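Local coordinates for hypothetical protein (Rhodococcus sp., PDB 2OV9) that probably hydrolyses medium- and long-chain acyl-coenzyme A esters to free fatty acids and coenzyme A, as a hotdog-fold thioesterase of the THEM4/THEM5 family, at residues 84-92 and 136-147. Sequence-based numbering, arbitrary orientation.
Sequences GVTRHDPVT and LLLDHVLGVANA
The carboxylate of Asp89 lies nearly flat against one face of the His140 imidazole, the two planes only 16° apart, with OD2 displaced toward the rim of the ring, 3.5 Å from His140 NE2. No hydrogen bond joins them; the pair illustrates how a loop can fix a flat acid over a helix-borne ring by binding the acid to itself. Asp89 OD2 accepts from the backbone N of Val91, an Asx turn, and from Thr92 N at 2.7 Å, both amides approaching from the same face of the carboxylate. Asp89 OD1 takes the Thr92 hydroxyl on its syn lone pair and the Thr86 hydroxyl from above the plane. Thr86 OG1 also sits in the plane of the imidazole, at its edge, 3.3 Å from His140 CE1. With CG anti to the backbone N (chi1 -164°), His140 swings its ring out from helix 131-148 beneath this loop, where Thr92 CG2 approaches His140 CD2 obliquely and Val91 CB makes an off-centre CH-pi contact with the same ring. His140 ND1 is hydrogen-bonded to His130 NE2 of the second subunit. Replacing Asp89 by alanine removes the acceptor shared by these two hydroxyls and two amides, and the turn would probably lose the bonds that hold its shape over the imidazole. Apolar contacts extend the seam both ways: Val91 divides its methyls, CG2 to Leu136 CD1 (3.7 Å) and CG1 to Leu137 CD2, while Val85 meets Val144 and Ala147. The whole is a loop shaped by an Asx turn, packed in a largely buried contact on the central helix of a hotdog fold, beside the subunit interface.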
ATOM      1  N   GLY B  84       0.086  -8.971  19.603  1.00 45.14           N
ATOM      2  CA  GLY B  84      -0.273 -10.054  18.695  1.00 44.98           C
ATOM      3  C   GLY B  84      -0.399  -9.498  17.297  1.00 44.58           C
ATOM      4  O   GLY B  84      -0.190  -8.304  17.078  1.00 44.65           O
ATOM      5  N   VAL B  85      -0.752 -10.346  16.341  1.00 44.19           N
ATOM      6  CA  VAL B  85      -0.816  -9.910  14.944  1.00 43.76           C
ATOM      7  C   VAL B  85      -2.068  -9.043  14.698  1.00 43.91           C
ATOM      8  O   VAL B  85      -3.165  -9.409  15.124  1.00 43.76           O
ATOM      9  CB  VAL B  85      -0.767 -11.141  14.003  1.00 43.53           C
ATOM     10  CG1 VAL B  85      -0.825 -10.733  12.569  1.00 44.60           C
ATOM     11  CG2 VAL B  85       0.516 -11.955  14.266  1.00 42.91           C
ATOM     12  N   THR B  86      -1.878  -7.896  14.025  1.00 43.76           N
ATOM     13  CA  THR B  86      -2.946  -6.937  13.673  1.00 43.60           C
ATOM     14  C   THR B  86      -3.992  -7.556  12.754  1.00 43.53           C
ATOM     15  O   THR B  86      -3.705  -8.531  12.047  1.00 43.00           O
ATOM     16  CB  THR B  86      -2.395  -5.715  12.925  1.00 43.72           C
ATOM     17  OG1 THR B  86      -1.762  -6.159  11.719  1.00 44.80           O
ATOM     18  CG2 THR B  86      -1.379  -4.965  13.773  1.00 44.54           C
ATOM     19  N   ARG B  87      -5.183  -6.961  12.736  1.00 42.98           N
ATOM     20  CA  ARG B  87      -6.289  -7.454  11.922  1.00 42.99           C
ATOM     21  C   ARG B  87      -6.940  -6.370  11.013  1.00 42.18           C
ATOM     22  O   ARG B  87      -7.939  -6.625  10.339  1.00 41.34           O
ATOM     23  CB  ARG B  87      -7.342  -8.006  12.874  1.00 43.45           C
ATOM     24  CG  ARG B  87      -7.992  -9.249  12.369  1.00 46.88           C
ATOM     25  CD  ARG B  87      -9.187  -9.587  13.215  1.00 49.68           C
ATOM     26  NE  ARG B  87     -10.117 -10.474  12.519  1.00 51.04           N
ATOM     27  CZ  ARG B  87     -11.193 -10.058  11.859  1.00 50.67           C
ATOM     28  NH1 ARG B  87     -11.466  -8.759  11.787  1.00 50.10           N
ATOM     29  NH2 ARG B  87     -11.984 -10.942  11.268  1.00 49.28           N
ATOM     30  N   HIS B  88      -6.390  -5.158  11.037  1.00 41.37           N
ATOM     31  CA  HIS B  88      -7.016  -3.988  10.420  1.00 40.63           C
ATOM     32  C   HIS B  88      -6.088  -3.346   9.406  1.00 39.46           C
ATOM     33  O   HIS B  88      -6.400  -2.288   8.839  1.00 38.23           O
ATOM     34  CB  HIS B  88      -7.261  -2.945  11.499  1.00 40.95           C
ATOM     35  CG  HIS B  88      -5.999  -2.461  12.146  1.00 43.38           C
ATOM     36  ND1 HIS B  88      -5.493  -3.024  13.298  1.00 45.53           N
ATOM     37  CD2 HIS B  88      -5.127  -1.483  11.789  1.00 45.00           C
ATOM     38  CE1 HIS B  88      -4.371  -2.409  13.632  1.00 46.46           C
ATOM     39  NE2 HIS B  88      -4.126  -1.469  12.735  1.00 46.84           N
ATOM     40  N   ASP B  89      -4.929  -3.969   9.229  1.00 38.47           N
ATOM     41  CA  ASP B  89      -3.826  -3.400   8.486  1.00 37.54           C
ATOM     42  C   ASP B  89      -4.041  -3.527   6.964  1.00 37.57           C
ATOM     43  O   ASP B  89      -4.828  -4.367   6.524  1.00 36.44           O
ATOM     44  CB  ASP B  89      -2.558  -4.123   8.919  1.00 37.77           C
ATOM     45  CG  ASP B  89      -2.567  -5.552   8.497  1.00 36.25           C
ATOM     46  OD1 ASP B  89      -3.099  -6.402   9.232  1.00 37.23           O
ATOM     47  OD2 ASP B  89      -2.064  -5.824   7.401  1.00 36.65           O
ATOM     48  N   PRO B  90      -3.377  -2.664   6.160  1.00 37.43           N
ATOM     49  CA  PRO B  90      -3.505  -2.757   4.704  1.00 37.48           C
ATOM     50  C   PRO B  90      -2.772  -3.886   3.988  1.00 36.92           C
ATOM     51  O   PRO B  90      -2.696  -3.863   2.762  1.00 37.10           O
ATOM     52  CB  PRO B  90      -3.004  -1.387   4.215  1.00 37.98           C
ATOM     53  CG  PRO B  90      -2.051  -0.925   5.284  1.00 38.58           C
ATOM     54  CD  PRO B  90      -2.578  -1.491   6.581  1.00 38.14           C
ATOM     55  N   VAL B  91      -2.243  -4.863   4.717  1.00 35.91           N
ATOM     56  CA  VAL B  91      -1.589  -6.019   4.077  1.00 35.12           C
ATOM     57  C   VAL B  91      -2.417  -7.278   4.260  1.00 34.36           C
ATOM     58  O   VAL B  91      -2.611  -8.041   3.312  1.00 33.70           O
ATOM     59  CB  VAL B  91      -0.144  -6.254   4.639  1.00 34.83           C
ATOM     60  CG1 VAL B  91       0.525  -7.470   3.967  1.00 34.23           C
ATOM     61  CG2 VAL B  91       0.719  -4.993   4.462  1.00 35.54           C
ATOM     62  N   THR B  92      -2.924  -7.472   5.482  1.00 34.75           N
ATOM     63  CA  THR B  92      -3.613  -8.714   5.853  1.00 35.26           C
ATOM     64  C   THR B  92      -5.061  -8.523   6.344  1.00 35.32           C
ATOM     65  O   THR B  92      -5.742  -9.511   6.604  1.00 35.20           O
ATOM     66  CB  THR B  92      -2.852  -9.482   6.980  1.00 35.77           C
ATOM     67  OG1 THR B  92      -3.129  -8.867   8.254  1.00 36.78           O
ATOM     68  CG2 THR B  92      -1.328  -9.501   6.745  1.00 36.46           C
ATOM     69  N   LEU B 136       5.985  -2.414   1.239  1.00 34.45           N
ATOM     70  CA  LEU B 136       4.889  -2.435   2.225  1.00 35.06           C
ATOM     71  C   LEU B 136       4.665  -3.862   2.712  1.00 34.26           C
ATOM     72  O   LEU B 136       4.556  -4.105   3.924  1.00 34.26           O
ATOM     73  CB  LEU B 136       3.584  -1.865   1.638  1.00 34.46           C
ATOM     74  CG  LEU B 136       2.232  -2.222   2.278  1.00 35.44           C
ATOM     75  CD1 LEU B 136       2.001  -1.608   3.688  1.00 36.22           C
ATOM     76  CD2 LEU B 136       1.111  -1.747   1.384  1.00 36.18           C
ATOM     77  N   LEU B 137       4.569  -4.809   1.779  1.00 34.45           N
ATOM     78  CA  LEU B 137       4.298  -6.205   2.154  1.00 35.06           C
ATOM     79  C   LEU B 137       5.414  -6.729   3.043  1.00 35.44           C
ATOM     80  O   LEU B 137       5.146  -7.333   4.089  1.00 36.31           O
ATOM     81  CB  LEU B 137       4.154  -7.128   0.917  1.00 35.79           C
ATOM     82  CG  LEU B 137       3.087  -6.789  -0.132  1.00 37.74           C
ATOM     83  CD1 LEU B 137       2.878  -7.935  -1.143  1.00 40.01           C
ATOM     84  CD2 LEU B 137       1.808  -6.436   0.543  1.00 37.89           C
ATOM     85  N   LEU B 138       6.657  -6.479   2.638  1.00 35.21           N
ATOM     86  CA  LEU B 138       7.839  -6.997   3.379  1.00 34.91           C
ATOM     87  C   LEU B 138       7.933  -6.361   4.772  1.00 35.06           C
ATOM     88  O   LEU B 138       8.209  -7.042   5.755  1.00 34.70           O
ATOM     89  CB  LEU B 138       9.151  -6.804   2.585  1.00 34.39           C
ATOM     90  CG  LEU B 138       9.352  -7.867   1.480  1.00 34.73           C
ATOM     91  CD1 LEU B 138      10.485  -7.485   0.564  1.00 33.92           C
ATOM     92  CD2 LEU B 138       9.636  -9.221   2.084  1.00 35.55           C
ATOM     93  N   ASP B 139       7.694  -5.058   4.857  1.00 34.98           N
ATOM     94  CA  ASP B 139       7.666  -4.409   6.158  1.00 34.37           C
ATOM     95  C   ASP B 139       6.719  -5.163   7.115  1.00 34.63           C
ATOM     96  O   ASP B 139       7.116  -5.575   8.224  1.00 33.43           O
ATOM     97  CB  ASP B 139       7.233  -2.947   6.007  1.00 34.75           C
ATOM     98  CG  ASP B 139       7.141  -2.232   7.335  1.00 38.29           C
ATOM     99  OD1 ASP B 139       8.183  -1.822   7.859  1.00 42.16           O
ATOM    100  OD2 ASP B 139       6.034  -2.089   7.872  1.00 41.60           O
ATOM    101  N   HIS B 140       5.470  -5.340   6.688  1.00 33.70           N
ATOM    102  CA  HIS B 140       4.491  -6.055   7.491  1.00 33.56           C
ATOM    103  C   HIS B 140       4.886  -7.480   7.860  1.00 33.47           C
ATOM    104  O   HIS B 140       4.736  -7.892   9.010  1.00 33.24           O
ATOM    105  CB  HIS B 140       3.123  -6.119   6.809  1.00 33.21           C
ATOM    106  CG  HIS B 140       2.038  -6.492   7.762  1.00 31.63           C
ATOM    107  ND1 HIS B 140       1.515  -5.591   8.664  1.00 31.66           N
ATOM    108  CD2 HIS B 140       1.458  -7.684   8.036  1.00 31.69           C
ATOM    109  CE1 HIS B 140       0.623  -6.201   9.427  1.00 31.93           C
ATOM    110  NE2 HIS B 140       0.556  -7.468   9.054  1.00 31.74           N
ATOM    111  N   VAL B 141       5.345  -8.252   6.879  1.00 33.82           N
ATOM    112  CA  VAL B 141       5.844  -9.593   7.165  1.00 34.59           C
ATOM    113  C   VAL B 141       6.912  -9.627   8.258  1.00 34.61           C
ATOM    114  O   VAL B 141       6.902 -10.543   9.093  1.00 33.97           O
ATOM    115  CB  VAL B 141       6.364 -10.292   5.884  1.00 34.60           C
ATOM    116  CG1 VAL B 141       6.889 -11.673   6.218  1.00 36.95           C
ATOM    117  CG2 VAL B 141       5.208 -10.426   4.915  1.00 35.21           C
ATOM    118  N   LEU B 142       7.841  -8.658   8.241  1.00 34.41           N
ATOM    119  CA  LEU B 142       8.867  -8.574   9.301  1.00 34.26           C
ATOM    120  C   LEU B 142       8.220  -8.355  10.669  1.00 34.38           C
ATOM    121  O   LEU B 142       8.653  -8.942  11.661  1.00 34.00           O
ATOM    122  CB  LEU B 142       9.897  -7.442   9.040  1.00 34.46           C
ATOM    123  CG  LEU B 142      10.731  -7.529   7.749  1.00 33.86           C
ATOM    124  CD1 LEU B 142      11.805  -6.457   7.764  1.00 34.12           C
ATOM    125  CD2 LEU B 142      11.342  -8.910   7.617  1.00 31.81           C
ATOM    126  N   GLY B 143       7.189  -7.513  10.716  1.00 34.02           N
ATOM    127  CA  GLY B 143       6.405  -7.329  11.954  1.00 33.82           C
ATOM    128  C   GLY B 143       5.785  -8.616  12.466  1.00 33.82           C
ATOM    129  O   GLY B 143       5.792  -8.905  13.660  1.00 33.91           O
ATOM    130  N   VAL B 144       5.232  -9.396  11.551  1.00 33.43           N
ATOM    131  CA  VAL B 144       4.616 -10.651  11.908  1.00 32.97           C
ATOM    132  C   VAL B 144       5.682 -11.652  12.331  1.00 33.42           C
ATOM    133  O   VAL B 144       5.474 -12.404  13.287  1.00 33.32           O
ATOM    134  CB  VAL B 144       3.788 -11.217  10.732  1.00 33.17           C
ATOM    135  CG1 VAL B 144       3.212 -12.579  11.079  1.00 31.99           C
ATOM    136  CG2 VAL B 144       2.665 -10.251  10.355  1.00 32.32           C
ATOM    137  N   ALA B 145       6.810 -11.684  11.615  1.00 32.70           N
ATOM    138  CA  ALA B 145       7.925 -12.569  11.989  1.00 32.75           C
ATOM    139  C   ALA B 145       8.418 -12.238  13.379  1.00 32.36           C
ATOM    140  O   ALA B 145       8.725 -13.125  14.169  1.00 32.99           O
ATOM    141  CB  ALA B 145       9.057 -12.494  10.987  1.00 30.98           C
ATOM    142  N   ASN B 146       8.484 -10.959  13.709  1.00 33.55           N
ATOM    143  CA  ASN B 146       8.831 -10.602  15.070  1.00 33.82           C
ATOM    144  C   ASN B 146       7.820 -11.089  16.109  1.00 34.44           C
ATOM    145  O   ASN B 146       8.221 -11.565  17.170  1.00 35.46           O
ATOM    146  CB  ASN B 146       9.043  -9.088  15.206  1.00 34.61           C
ATOM    147  CG  ASN B 146      10.299  -8.599  14.492  1.00 34.60           C
ATOM    148  OD1 ASN B 146      11.209  -9.369  14.227  1.00 34.29           O
ATOM    149  ND2 ASN B 146      10.371  -7.296  14.232  1.00 36.14           N
ATOM    150  N   ALA B 147       6.521 -10.945  15.836  1.00 34.76           N
ATOM    151  CA  ALA B 147       5.495 -11.460  16.763  1.00 35.01           C
ATOM    152  C   ALA B 147       5.675 -12.963  16.974  1.00 35.04           C
ATOM    153  O   ALA B 147       5.669 -13.448  18.101  1.00 35.56           O
ATOM    154  CB  ALA B 147       4.089 -11.178  16.239  1.00 35.62           C
TER